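Local coordinates for chitin oligosaccharide binding protein NagB2 (Paenibacillus sp. FPU-7, PDB 7EHQ), which probably captures chitin oligosaccharides outside the cell as the solute-binding component of a sugar uptake system, at residues 50-55 with 342-347; 394-399 with 422-427. One frame throughout, in Å; residues are numbered along the deposited sequence.

Contact 1. Residues 50-55 with 342-347; sequences LEKVVK and LEIQGE
Val53 and Ile344 form the apolar centre of an antiparallel helix pair, in which helix 44-60, the linker of a beta-alpha-beta crossover between the parallel strands 30-36 and 64-70, lies beside helix 342-352. The short segments run at 163° with their axes 11.7 Å apart, a wide spacing that only a few long or branched side chains bridge.

The apolar part rests on one methyl. Val53 CG2 lies 3.7 Å from Ile344 CD1 and also approaches CG1 and CG2 of the isoleucine, so it sits against the whole branched end and not a single atom. Ile344 reaches it because CG1 stands opposite its own carbonyl carbon (chi1 -62°), which directs CG1, and with chi2 its CD1, toward helix 44-60. Phe335, Asn338 and Phe339 of helix 326-339 also touch Val53, which is buried where three helices meet.

The charged part lies on the more open flank. Lys52 and Ile344 lie alongside each other, pointing opposite ways, and the lysine brings its ammonium up to two acids one helical turn apart. Its NZ is 3.9 Å from Glu347 OE1, a long salt bridge, and 4.2 Å from Glu343 OE2, where a weaker attraction is likely, though it is beyond salt-bridge range. No hydrogen bond spans the two segments, consistent with a loosely held charge. The lysine chain runs extended until its last torsion, where a bend (chi4 -83°) turns the amine; there NZ also rests 3.7 Å from Ile344 CD1, the same methyl that meets Val53.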
ATOM      1  N   LEU A  50     -15.289   9.274   4.678  1.00 31.40           N
ATOM      2  CA  LEU A  50     -15.641   9.619   3.306  1.00 33.34           C
ATOM      3  C   LEU A  50     -17.100  10.069   3.217  1.00 32.79           C
ATOM      4  O   LEU A  50     -17.411  11.069   2.562  1.00 31.79           O
ATOM      5  CB  LEU A  50     -15.376   8.416   2.395  1.00 30.54           C
ATOM      6  CG  LEU A  50     -15.711   8.545   0.908  1.00 28.61           C
ATOM      7  CD1 LEU A  50     -14.969   9.713   0.273  1.00 36.21           C
ATOM      8  CD2 LEU A  50     -15.328   7.251   0.204  1.00 29.44           C
ATOM      9  N   GLU A  51     -18.012   9.328   3.861  1.00 36.12           N
ATOM     10  CA  GLU A  51     -19.428   9.696   3.817  1.00 34.68           C
ATOM     11  C   GLU A  51     -19.666  11.057   4.479  1.00 34.42           C
ATOM     12  O   GLU A  51     -20.452  11.875   3.985  1.00 34.35           O
ATOM     13  CB  GLU A  51     -20.268   8.602   4.487  1.00 38.18           C
ATOM     14  CG  GLU A  51     -20.196   7.234   3.761  1.00 38.60           C
ATOM     15  CD  GLU A  51     -20.917   6.094   4.473  1.00 47.10           C
ATOM     16  OE1 GLU A  51     -21.071   6.148   5.714  1.00 51.32           O
ATOM     17  OE2 GLU A  51     -21.315   5.134   3.790  1.00 42.48           O
ATOM     18  N   LYS A  52     -18.975  11.314   5.589  1.00 36.75           N
ATOM     19  CA  LYS A  52     -19.050  12.617   6.252  1.00 33.37           C
ATOM     20  C   LYS A  52     -18.609  13.738   5.319  1.00 36.33           C
ATOM     21  O   LYS A  52     -19.254  14.799   5.251  1.00 35.33           O
ATOM     22  CB  LYS A  52     -18.192  12.572   7.525  1.00 34.27           C
ATOM     23  CG  LYS A  52     -17.824  13.918   8.160  1.00 43.16           C
ATOM     24  CD  LYS A  52     -16.956  13.660   9.427  1.00 45.20           C
ATOM     25  CE  LYS A  52     -16.830  14.867  10.339  1.00 57.63           C
ATOM     26  NZ  LYS A  52     -15.763  15.821   9.898  1.00 62.88           N
ATOM     27  N   VAL A  53     -17.510  13.521   4.579  1.00 36.01           N
ATOM     28  CA  VAL A  53     -17.056  14.523   3.625  1.00 31.96           C
ATOM     29  C   VAL A  53     -18.089  14.700   2.515  1.00 31.78           C
ATOM     30  O   VAL A  53     -18.383  15.827   2.091  1.00 32.41           O
ATOM     31  CB  VAL A  53     -15.682  14.116   3.060  1.00 30.94           C
ATOM     32  CG1 VAL A  53     -15.333  14.928   1.813  1.00 28.85           C
ATOM     33  CG2 VAL A  53     -14.606  14.262   4.110  1.00 30.96           C
ATOM     34  N   VAL A  54     -18.661  13.592   2.042  1.00 29.94           N
ATOM     35  CA  VAL A  54     -19.623  13.632   0.941  1.00 31.25           C
ATOM     36  C   VAL A  54     -20.857  14.453   1.340  1.00 32.41           C
ATOM     37  O   VAL A  54     -21.333  15.312   0.583  1.00 31.13           O
ATOM     38  CB  VAL A  54     -20.011  12.201   0.532  1.00 33.39           C
ATOM     39  CG1 VAL A  54     -21.272  12.209  -0.355  1.00 31.81           C
ATOM     40  CG2 VAL A  54     -18.851  11.557  -0.213  1.00 33.64           C
ATOM     41  N   LYS A  55     -21.386  14.185   2.531  1.00 35.27           N
ATOM     42  CA  LYS A  55     -22.556  14.911   3.031  1.00 36.49           C
ATOM     43  C   LYS A  55     -22.297  16.408   3.096  1.00 33.98           C
ATOM     44  O   LYS A  55     -23.151  17.213   2.706  1.00 35.06           O
ATOM     45  CB  LYS A  55     -22.914  14.381   4.407  1.00 34.08           C
ATOM     46  CG  LYS A  55     -24.227  14.918   4.955  1.00 36.66           C
ATOM     47  CD  LYS A  55     -24.479  14.343   6.337  1.00 40.83           C
ATOM     48  CE  LYS A  55     -25.764  14.889   6.920  1.00 42.44           C
ATOM     49  NZ  LYS A  55     -25.975  14.352   8.303  1.00 46.81           N
ATOM     50  N   LEU A 342      -7.027  19.776   6.814  1.00 30.97           N
ATOM     51  CA  LEU A 342      -6.326  19.364   8.031  1.00 29.15           C
ATOM     52  C   LEU A 342      -7.239  18.602   8.980  1.00 34.44           C
ATOM     53  O   LEU A 342      -6.803  17.661   9.644  1.00 32.59           O
ATOM     54  CB  LEU A 342      -5.740  20.590   8.726  1.00 36.24           C
ATOM     55  CG  LEU A 342      -4.565  21.293   8.054  1.00 36.00           C
ATOM     56  CD1 LEU A 342      -4.007  22.392   8.965  1.00 36.62           C
ATOM     57  CD2 LEU A 342      -3.466  20.317   7.656  1.00 35.80           C
ATOM     58  N   GLU A 343      -8.507  19.010   9.086  1.00 30.34           N
ATOM     59  CA  GLU A 343      -9.388  18.356  10.039  1.00 29.07           C
ATOM     60  C   GLU A 343      -9.654  16.914   9.638  1.00 30.93           C
ATOM     61  O   GLU A 343      -9.605  16.019  10.481  1.00 30.21           O
ATOM     62  CB  GLU A 343     -10.704  19.122  10.189  1.00 38.03           C
ATOM     63  CG  GLU A 343     -11.669  18.382  11.091  1.00 41.45           C
ATOM     64  CD  GLU A 343     -13.004  19.074  11.247  1.00 52.54           C
ATOM     65  OE1 GLU A 343     -13.326  19.956  10.420  1.00 52.90           O
ATOM     66  OE2 GLU A 343     -13.734  18.710  12.196  1.00 46.76           O
ATOM     67  N   ILE A 344      -9.927  16.685   8.356  1.00 27.98           N
ATOM     68  CA  ILE A 344     -10.174  15.335   7.863  1.00 28.22           C
ATOM     69  C   ILE A 344      -8.905  14.489   7.937  1.00 27.78           C
ATOM     70  O   ILE A 344      -8.957  13.320   8.318  1.00 30.65           O
ATOM     71  CB  ILE A 344     -10.750  15.402   6.431  1.00 27.99           C
ATOM     72  CG1 ILE A 344     -12.102  16.136   6.459  1.00 30.21           C
ATOM     73  CG2 ILE A 344     -10.928  13.990   5.845  1.00 29.02           C
ATOM     74  CD1 ILE A 344     -13.135  15.372   7.299  1.00 29.59           C
ATOM     75  N   GLN A 345      -7.753  15.079   7.618  1.00 28.46           N
ATOM     76  CA  GLN A 345      -6.490  14.353   7.747  1.00 27.65           C
ATOM     77  C   GLN A 345      -6.230  13.961   9.200  1.00 32.63           C
ATOM     78  O   GLN A 345      -5.819  12.830   9.493  1.00 30.20           O
ATOM     79  CB  GLN A 345      -5.349  15.221   7.240  1.00 27.87           C
ATOM     80  CG  GLN A 345      -5.367  15.447   5.752  1.00 27.79           C
ATOM     81  CD  GLN A 345      -4.517  14.425   5.019  1.00 29.78           C
ATOM     82  OE1 GLN A 345      -3.366  14.208   5.379  1.00 30.42           O
ATOM     83  NE2 GLN A 345      -5.086  13.800   4.008  1.00 32.28           N
ATOM     84  N   GLY A 346      -6.467  14.887  10.132  1.00 31.74           N
ATOM     85  CA  GLY A 346      -6.209  14.582  11.534  1.00 32.41           C
ATOM     86  C   GLY A 346      -7.134  13.524  12.086  1.00 29.28           C
ATOM     87  O   GLY A 346      -6.752  12.762  12.984  1.00 31.85           O
ATOM     88  N   GLU A 347      -8.368  13.471  11.589  1.00 29.43           N
ATOM     89  CA  GLU A 347      -9.294  12.448  12.056  1.00 27.12           C
ATOM     90  C   GLU A 347      -8.918  11.089  11.492  1.00 32.95           C
ATOM     91  O   GLU A 347      -9.091  10.054  12.144  1.00 33.30           O
ATOM     92  CB  GLU A 347     -10.716  12.794  11.656  1.00 31.47           C
ATOM     93  CG  GLU A 347     -11.746  11.755  12.064  1.00 36.11           C
ATOM     94  CD  GLU A 347     -13.136  12.306  12.020  1.00 50.07           C
ATOM     95  OE1 GLU A 347     -13.259  13.540  11.825  1.00 52.81           O
ATOM     96  OE2 GLU A 347     -14.099  11.524  12.167  1.00 52.87           O
TER

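Contact 2. Residues 394-399 with 422-427; sequences PKVKVT and QKVQDE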
ATOM      1  N   PRO A 394       1.395  -2.524 -15.168  1.00 32.17           N
ATOM      2  CA  PRO A 394       0.452  -3.470 -14.539  1.00 30.91           C
ATOM      3  C   PRO A 394       0.648  -4.927 -14.914  1.00 33.67           C
ATOM      4  O   PRO A 394       0.544  -5.780 -14.026  1.00 33.17           O
ATOM      5  CB  PRO A 394      -0.927  -2.937 -14.980  1.00 34.19           C
ATOM      6  CG  PRO A 394      -0.675  -1.497 -15.245  1.00 38.16           C
ATOM      7  CD  PRO A 394       0.690  -1.429 -15.864  1.00 35.70           C
ATOM      8  N   LYS A 395       0.929  -5.248 -16.180  1.00 30.74           N
ATOM      9  CA  LYS A 395       1.165  -6.654 -16.521  1.00 31.51           C
ATOM     10  C   LYS A 395       2.364  -7.224 -15.771  1.00 26.50           C
ATOM     11  O   LYS A 395       2.375  -8.410 -15.408  1.00 34.77           O
ATOM     12  CB  LYS A 395       1.358  -6.809 -18.025  1.00 31.69           C
ATOM     13  CG  LYS A 395       1.322  -8.289 -18.467  1.00 41.77           C
ATOM     14  CD  LYS A 395       1.015  -8.447 -19.955  1.00 55.25           C
ATOM     15  CE  LYS A 395       0.639  -9.890 -20.271  1.00 48.00           C
ATOM     16  NZ  LYS A 395       1.857 -10.746 -20.381  1.00 62.10           N
ATOM     17  N   VAL A 396       3.403  -6.414 -15.555  1.00 27.25           N
ATOM     18  CA  VAL A 396       4.540  -6.887 -14.781  1.00 26.95           C
ATOM     19  C   VAL A 396       4.113  -7.178 -13.355  1.00 30.78           C
ATOM     20  O   VAL A 396       4.456  -8.217 -12.774  1.00 27.34           O
ATOM     21  CB  VAL A 396       5.687  -5.865 -14.843  1.00 30.26           C
ATOM     22  CG1 VAL A 396       6.875  -6.345 -14.042  1.00 26.75           C
ATOM     23  CG2 VAL A 396       6.102  -5.661 -16.286  1.00 29.81           C
ATOM     24  N   LYS A 397       3.371  -6.248 -12.757  1.00 26.52           N
ATOM     25  CA  LYS A 397       2.895  -6.454 -11.393  1.00 25.94           C
ATOM     26  C   LYS A 397       2.105  -7.750 -11.267  1.00 30.11           C
ATOM     27  O   LYS A 397       2.353  -8.558 -10.372  1.00 28.65           O
ATOM     28  CB  LYS A 397       2.024  -5.283 -10.977  1.00 27.60           C
ATOM     29  CG  LYS A 397       1.575  -5.374  -9.516  1.00 26.26           C
ATOM     30  CD  LYS A 397       0.536  -4.294  -9.167  1.00 28.46           C
ATOM     31  CE  LYS A 397      -0.827  -4.553  -9.825  1.00 28.86           C
ATOM     32  NZ  LYS A 397      -1.800  -3.505  -9.411  1.00 36.31           N
ATOM     33  N   VAL A 398       1.132  -7.956 -12.143  1.00 27.09           N
ATOM     34  CA  VAL A 398       0.264  -9.096 -11.916  1.00 27.61           C
ATOM     35  C   VAL A 398       1.018 -10.383 -12.233  1.00 29.93           C
ATOM     36  O   VAL A 398       0.714 -11.418 -11.650  1.00 29.36           O
ATOM     37  CB  VAL A 398      -1.063  -8.960 -12.695  1.00 32.76           C
ATOM     38  CG1 VAL A 398      -1.860  -7.703 -12.212  1.00 33.38           C
ATOM     39  CG2 VAL A 398      -0.832  -8.872 -14.155  1.00 33.39           C
ATOM     40  N   THR A 399       2.051 -10.315 -13.079  1.00 29.07           N
ATOM     41  CA  THR A 399       2.884 -11.508 -13.316  1.00 25.91           C
ATOM     42  C   THR A 399       3.655 -11.870 -12.059  1.00 33.01           C
ATOM     43  O   THR A 399       3.764 -13.040 -11.716  1.00 28.44           O
ATOM     44  CB  THR A 399       3.837 -11.269 -14.486  1.00 29.32           C
ATOM     45  OG1 THR A 399       3.072 -11.001 -15.671  1.00 30.81           O
ATOM     46  CG2 THR A 399       4.757 -12.483 -14.701  1.00 30.73           C
ATOM     47  N   GLN A 422      11.670 -11.157 -16.099  1.00 29.74           N
ATOM     48  CA  GLN A 422      12.389 -10.324 -17.067  1.00 30.17           C
ATOM     49  C   GLN A 422      11.768 -10.432 -18.452  1.00 34.41           C
ATOM     50  O   GLN A 422      11.857  -9.494 -19.240  1.00 33.01           O
ATOM     51  CB  GLN A 422      13.867 -10.670 -17.072  1.00 32.47           C
ATOM     52  CG  GLN A 422      14.714  -9.668 -17.834  1.00 31.21           C
ATOM     53  CD  GLN A 422      14.536  -8.264 -17.264  1.00 36.87           C
ATOM     54  OE1 GLN A 422      14.534  -8.077 -16.045  1.00 32.22           O
ATOM     55  NE2 GLN A 422      14.366  -7.289 -18.145  1.00 28.29           N
ATOM     56  N   LYS A 423      11.123 -11.566 -18.779  1.00 34.05           N
ATOM     57  CA  LYS A 423      10.453 -11.665 -20.077  1.00 32.59           C
ATOM     58  C   LYS A 423       9.272 -10.715 -20.174  1.00 35.15           C
ATOM     59  O   LYS A 423       9.094 -10.036 -21.197  1.00 37.58           O
ATOM     60  CB  LYS A 423      10.000 -13.109 -20.349  1.00 37.82           C
ATOM     61  CG  LYS A 423      11.110 -14.131 -20.230  1.00 41.86           C
ATOM     62  CD  LYS A 423      12.430 -13.672 -20.840  1.00 49.88           C
ATOM     63  CE  LYS A 423      13.577 -14.562 -20.412  1.00 51.13           C
ATOM     64  NZ  LYS A 423      14.189 -14.081 -19.134  1.00 36.73           N
ATOM     65  N   VAL A 424       8.449 -10.644 -19.126  1.00 33.97           N
ATOM     66  CA  VAL A 424       7.327  -9.720 -19.199  1.00 36.73           C
ATOM     67  C   VAL A 424       7.833  -8.285 -19.063  1.00 35.19           C
ATOM     68  O   VAL A 424       7.221  -7.355 -19.602  1.00 36.73           O
ATOM     69  CB  VAL A 424       6.239 -10.049 -18.154  1.00 36.07           C
ATOM     70  CG1 VAL A 424       6.763  -9.886 -16.731  1.00 32.16           C
ATOM     71  CG2 VAL A 424       5.016  -9.167 -18.377  1.00 37.74           C
ATOM     72  N   GLN A 425       8.959  -8.092 -18.383  1.00 31.32           N
ATOM     73  CA  GLN A 425       9.527  -6.752 -18.288  1.00 29.16           C
ATOM     74  C   GLN A 425      10.012  -6.264 -19.649  1.00 36.13           C
ATOM     75  O   GLN A 425       9.753  -5.120 -20.038  1.00 34.28           O
ATOM     76  CB  GLN A 425      10.666  -6.739 -17.260  1.00 28.60           C
ATOM     77  CG  GLN A 425      11.205  -5.320 -16.935  1.00 32.14           C
ATOM     78  CD  GLN A 425      10.193  -4.470 -16.171  1.00 35.82           C
ATOM     79  OE1 GLN A 425       9.939  -4.703 -14.988  1.00 31.98           O
ATOM     80  NE2 GLN A 425       9.618  -3.480 -16.842  1.00 33.39           N
ATOM     81  N   ASP A 426      10.698  -7.138 -20.406  1.00 32.91           N
ATOM     82  CA  ASP A 426      11.141  -6.774 -21.752  1.00 36.78           C
ATOM     83  C   ASP A 426       9.955  -6.483 -22.650  1.00 35.07           C
ATOM     84  O   ASP A 426       9.976  -5.527 -23.431  1.00 39.38           O
ATOM     85  CB  ASP A 426      11.983  -7.909 -22.348  1.00 35.03           C
ATOM     86  CG  ASP A 426      13.336  -8.028 -21.708  1.00 38.23           C
ATOM     87  OD1 ASP A 426      13.819  -7.041 -21.119  1.00 42.53           O
ATOM     88  OD2 ASP A 426      13.935  -9.124 -21.794  1.00 47.53           O
ATOM     89  N   GLU A 427       8.898  -7.284 -22.530  1.00 37.05           N
ATOM     90  CA  GLU A 427       7.714  -7.086 -23.355  1.00 42.23           C
ATOM     91  C   GLU A 427       7.036  -5.759 -23.025  1.00 43.69           C
ATOM     92  O   GLU A 427       6.535  -5.059 -23.918  1.00 43.58           O
ATOM     93  CB  GLU A 427       6.759  -8.268 -23.155  1.00 43.10           C
ATOM     94  CG  GLU A 427       5.369  -8.085 -23.724  1.00 54.77           C
ATOM     95  CD  GLU A 427       4.373  -9.088 -23.148  1.00 60.01           C
ATOM     96  OE1 GLU A 427       3.323  -8.654 -22.637  1.00 61.29           O
ATOM     97  OE2 GLU A 427       4.640 -10.307 -23.212  1.00 61.37           O
TER
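Val396 lies over one face of the Gln425 amide, its CG1 3.6 Å from OE1 and its CG2 over the same face, 4.2 Å from both OE1 and NE2. The ends of this flat group are held by residues beyond the two segments: OE1 accepts from Trp227 NE1, and NE2 bonds to Asn429 OD1, which would fix the rotation of the amide beneath the valine. The second flat group, the Glu427 carboxylate, is met by Lys395 from slightly above its plane, the two chains crossing at about a right angle. NZ stands 3.4 Å from OE1, a salt bridge with a weak hydrogen bond.

Between these groups the helices 394-407 and 414-431 pack as an antiparallel hairpin, their segments at 170° and 9.1 Å between axes. Val396 and Val424 mark the closest backbone approach, with CA atoms 5.9 Å apart. Val424 meets Thr399 tip to tip. Its CG1 is flanked by both the backbone N and the carbonyl carbon (chi1 64°), which sends both methyls across the interface: CG1 lies 3.9 Å from Thr399 CG2, and CG2 lies 3.8 Å from Lys395 CG.

Thr399 OG1 donates to Lys395 O at 2.7 Å, while Thr399 N reaches the same oxygen from the opposite face of its plane. With an alanine here, the Val424 methyls would probably face a gap and Lys395 O would lose one of its two donors. Because Lys395 O takes up the hydroxyl hydrogen, OG1 can lie beside Val424 CG2 with its polarity satisfied, while Thr399 CB and CG2 supply hydrocarbon surface. The hairpin is thus joined inside by valine and threonine packing and a buried, fully bonded amide, with the Lys395-Glu427 pair at the solvent-exposed side.

In the fold
Contacts 1 and 2 use different helices on opposite sides of the chain's centre, their own centres about 38 Å apart. Neither is wholly core: each has buried apolar residues and a lysine-glutamate pair nearer the surface. They differ in how they are built. Contact 1 is remote in sequence, setting a late helix beside the crossover helix of the parallel strands; its backbones are farther apart and it buries 185 Å². Contact 2 joins consecutive helices near the chain's end, packs closer and buries 284 Å², with a shorter salt bridge. The side chains of Ile344 and Val396 each lie about 12 Å from a bound NAG, too far to touch it, so both contacts read as scaffold packing.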